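Local coordinates for thin, isoform D (Drosophila melanogaster, PDB 6XG7), which probably acts as a zinc-binding ubiquitin-protein transferase of the TRIM type, its NHL-repeat beta-propeller, the part crystallised here, probably being a protein-binding domain, at residues G39-P42 / G43-T46; V165-S168 / D169-V173. All blocks are in the same frame, centred on the assembly; numbering follows the deposited sequence. Where two conformers were deposited one is given.

Interaction 1: residues G39-P42 / G43-T46; sequences GSEP and GSFT
Thr46 and Gly39 meet where this loop folds back on itself, between strands 33-36 and 51-54 of the propeller. Two hydrogen bonds tie Gly39 to residues 43-46. Thr46 OG1 donates to Gly39 O at 3.0 Å, approaching from above the carbonyl plane, and Gly39 N donates to Phe45 O over 3.1 Å. With chi1 at -54°, the hydroxyl of Thr46 lies anti to its own carbonyl carbon and faces Gly39 on the outgoing segment. A valine here has no hydroxyl, and Gly39 O would probably be left with Asn66 ND2 alone, weakening the loop closure.

A second backbone bond, Ser44 N to Glu41 O (3.0 Å, 161° at the hydrogen), closes a type II turn. Proline suits its second position with phi near -60°, and glycine its third, where Gly43 has a positive phi.

Between the segments, Ser44 CB packs 3.6 Å from Gly39 C. Gly39 suits its place because at its backbone angles a side chain would run into the preceding carbonyl O. One water takes the N-H of Glu41, donates to Glu41 OE2 and bonds Ser44 OG.

Arg68 and Gln70 also bond to the turn's backbone, and Phe45 packs on Val61. Between its two halves the loop is thus shaped mainly by polar bonds and glycine torsions.

Interaction 2: residues V165-S168 / D169-V173; sequences VFQS and DGSFV
Phe166 and Phe172 form a non-hydrogen-bonded antiparallel pair in the hairpin of strands 162-166 and 172-179, their side chains on the same face of the sheet. CE2 of Phe166 comes to the edge of the Phe172 ring, 4.1 Å from CD1, while its CD2 lies against Gly170 O. Beside the strand end, Val173 sets CG2 3.8 Å from CG of Gln167, the two side chains crossing at about a right angle, and this methylene of the glutamine gives apolar cover.

Backbone bonds set this register. Val173 N donates to Val165 O, and Gln167 N meets Ser171 O at 2.9 Å in the carbonyl plane. The type I turn is closed by Gly170 N to Gln167 O (2.9 Å); Gly170, its last residue, has a positive phi (92°), which suits glycine.

Asp169 braces the exit. Its chi1 of 75° swings the carboxylate back over the turn, where OD1 accepts from Ser171 N (3.0 Å), an Asx turn, and from Ser171 OG (2.7 Å), both from one face of the carboxylate. The short aspartate suits this pair of hydrogen bonds, reaching both backbone N and hydroxyl of the serine two residues on. Farther out, a water links Gln167 NE2 to Phe172 O, and Phe129 meets the Phe166 ring within the fold.

One carboxylate oxygen therefore takes two donors, which fixes its rotation and would probably favour the charged form.

Both contacts are short-range turns in the same beta-propeller chain, but they sit on different parts of the ring: their centres are 33 Å apart, their nearest atoms about 25 Å, and nothing touches. Residues 39-46 come first, in the connection from strand 33-36 to strand 51-54, which belong to two different sheets. Residues 165-173 come later, within one sheet, where they turn strand 162-166 into strand 172-179. Their centres lie about 20 and 19 Å from that of the chain, toward the periphery. Interaction 1 thus shapes a passage from one sheet to the next and interaction 2 a hairpin inside a sheet, two kinds of connection that a propeller of repeated strands requires.

Interaction 1: residues G39-P42 / G43-T46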
# COMPACT_ATOMS: atom_id res chain seq x y z
N GLY A 39 16.15 -11.39 -7.30
CA GLY A 39 16.34 -11.85 -8.66
C GLY A 39 15.24 -11.36 -9.57
O GLY A 39 14.34 -10.63 -9.17
N SER A 40 15.33 -11.80 -10.83
CA SER A 40 14.40 -11.41 -11.88
C SER A 40 13.65 -12.58 -12.48
O SER A 40 12.83 -12.37 -13.39
CB SER A 40 15.14 -10.63 -12.99
OG SER A 40 15.97 -11.46 -13.79
N GLU A 41 13.89 -13.80 -12.01
CA GLU A 41 13.10 -14.95 -12.42
C GLU A 41 11.68 -14.80 -11.88
O GLU A 41 11.44 -14.05 -10.93
CB GLU A 41 13.71 -16.23 -11.83
CG GLU A 41 15.10 -16.60 -12.33
CD GLU A 41 15.67 -17.89 -11.70
OE1 GLU A 41 15.86 -18.93 -12.41
OE2 GLU A 41 15.93 -17.86 -10.49
N PRO A 42 10.72 -15.51 -12.45
CA PRO A 42 9.39 -15.52 -11.85
C PRO A 42 9.47 -16.05 -10.43
O PRO A 42 10.11 -17.06 -10.17
CB PRO A 42 8.57 -16.43 -12.77
CG PRO A 42 9.53 -17.14 -13.57
CD PRO A 42 10.79 -16.36 -13.65
N GLY A 43 8.81 -15.35 -9.51
CA GLY A 43 8.86 -15.71 -8.11
C GLY A 43 9.96 -15.05 -7.30
O GLY A 43 9.94 -15.14 -6.07
N SER A 44 10.91 -14.39 -7.95
CA SER A 44 11.94 -13.61 -7.28
C SER A 44 11.57 -12.14 -7.40
O SER A 44 10.87 -11.75 -8.33
CB SER A 44 13.29 -13.86 -7.94
OG SER A 44 13.72 -15.19 -7.78
N PHE A 45 12.02 -11.34 -6.43
CA PHE A 45 11.74 -9.91 -6.39
C PHE A 45 13.05 -9.14 -6.33
O PHE A 45 14.07 -9.65 -5.87
CB PHE A 45 10.94 -9.49 -5.15
CG PHE A 45 9.65 -10.24 -4.95
CD1 PHE A 45 8.74 -10.37 -5.96
CD2 PHE A 45 9.37 -10.80 -3.71
CE1 PHE A 45 7.56 -11.06 -5.75
CE2 PHE A 45 8.20 -11.48 -3.50
CZ PHE A 45 7.30 -11.62 -4.52
N THR A 46 13.01 -7.90 -6.78
CA THR A 46 14.12 -6.97 -6.54
C THR A 46 13.50 -5.69 -6.03
O THR A 46 12.85 -4.95 -6.79
CB THR A 46 15.00 -6.77 -7.78
OG1 THR A 46 15.45 -8.04 -8.28
CG2 THR A 46 16.21 -5.94 -7.38
O HOH W 1 15.82 -15.04 -9.76

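Interaction 2: residues V165-S168 / D169-V173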
# COMPACT_ATOMS: atom_id res chain seq x y z
N VAL A 165 -8.08 12.07 -6.01
CA VAL A 165 -9.18 11.14 -6.16
C VAL A 165 -9.69 11.21 -7.59
O VAL A 165 -9.88 12.31 -8.14
CB VAL A 165 -10.33 11.43 -5.17
CG1 VAL A 165 -11.38 10.34 -5.25
CG2 VAL A 165 -9.78 11.56 -3.74
N PHE A 166 -9.93 10.04 -8.19
CA PHE A 166 -10.31 9.90 -9.59
C PHE A 166 -11.46 8.92 -9.71
O PHE A 166 -11.60 8.00 -8.90
CB PHE A 166 -9.13 9.36 -10.43
CG PHE A 166 -7.91 10.19 -10.33
CD1 PHE A 166 -7.00 10.01 -9.30
CD2 PHE A 166 -7.68 11.22 -11.24
CE1 PHE A 166 -5.89 10.82 -9.20
CE2 PHE A 166 -6.57 12.01 -11.13
CZ PHE A 166 -5.68 11.82 -10.11
N GLN A 167 -12.25 9.09 -10.76
CA GLN A 167 -13.13 8.01 -11.18
C GLN A 167 -12.29 6.85 -11.71
O GLN A 167 -11.09 6.98 -11.97
CB GLN A 167 -14.06 8.49 -12.29
CG GLN A 167 -15.01 9.59 -11.87
CD GLN A 167 -15.96 9.97 -12.97
OE1 GLN A 167 -16.50 9.10 -13.65
NE2 GLN A 167 -16.17 11.26 -13.17
N SER A 168 -12.94 5.71 -11.89
CA SER A 168 -12.20 4.53 -12.33
C SER A 168 -11.59 4.70 -13.72
O SER A 168 -10.67 3.96 -14.07
CB SER A 168 -13.08 3.29 -12.28
OG SER A 168 -14.10 3.36 -13.26
N ASP A 169 -12.08 5.66 -14.52
CA ASP A 169 -11.54 5.96 -15.85
C ASP A 169 -10.46 7.04 -15.82
O ASP A 169 -9.97 7.44 -16.88
CB ASP A 169 -12.65 6.35 -16.85
CG ASP A 169 -13.21 7.75 -16.66
OD1 ASP A 169 -12.99 8.37 -15.61
OD2 ASP A 169 -13.91 8.22 -17.60
N GLY A 170 -10.08 7.52 -14.64
CA GLY A 170 -9.05 8.51 -14.51
C GLY A 170 -9.54 9.94 -14.50
O GLY A 170 -8.73 10.86 -14.40
N SER A 171 -10.85 10.17 -14.61
CA SER A 171 -11.37 11.53 -14.51
C SER A 171 -11.12 12.10 -13.12
O SER A 171 -11.43 11.46 -12.12
CB SER A 171 -12.88 11.52 -14.74
OG SER A 171 -13.20 11.06 -16.02
N PHE A 172 -10.61 13.33 -13.06
CA PHE A 172 -10.32 13.96 -11.78
C PHE A 172 -11.60 14.26 -11.01
O PHE A 172 -12.56 14.82 -11.55
CB PHE A 172 -9.56 15.26 -12.01
CG PHE A 172 -9.19 15.99 -10.73
CD1 PHE A 172 -8.11 15.58 -9.95
CD2 PHE A 172 -9.91 17.11 -10.33
CE1 PHE A 172 -7.76 16.25 -8.79
CE2 PHE A 172 -9.57 17.77 -9.15
CZ PHE A 172 -8.50 17.34 -8.39
N VAL A 173 -11.60 13.87 -9.74
CA VAL A 173 -12.71 14.12 -8.82
C VAL A 173 -12.36 15.21 -7.82
O VAL A 173 -13.14 16.15 -7.62
CB VAL A 173 -13.16 12.82 -8.11
CG1 VAL A 173 -14.20 13.12 -7.03
CG2 VAL A 173 -13.70 11.85 -9.14
O HOH W 2 -15.06 13.62 -11.87
O HOH W 3 -15.04 5.57 -14.61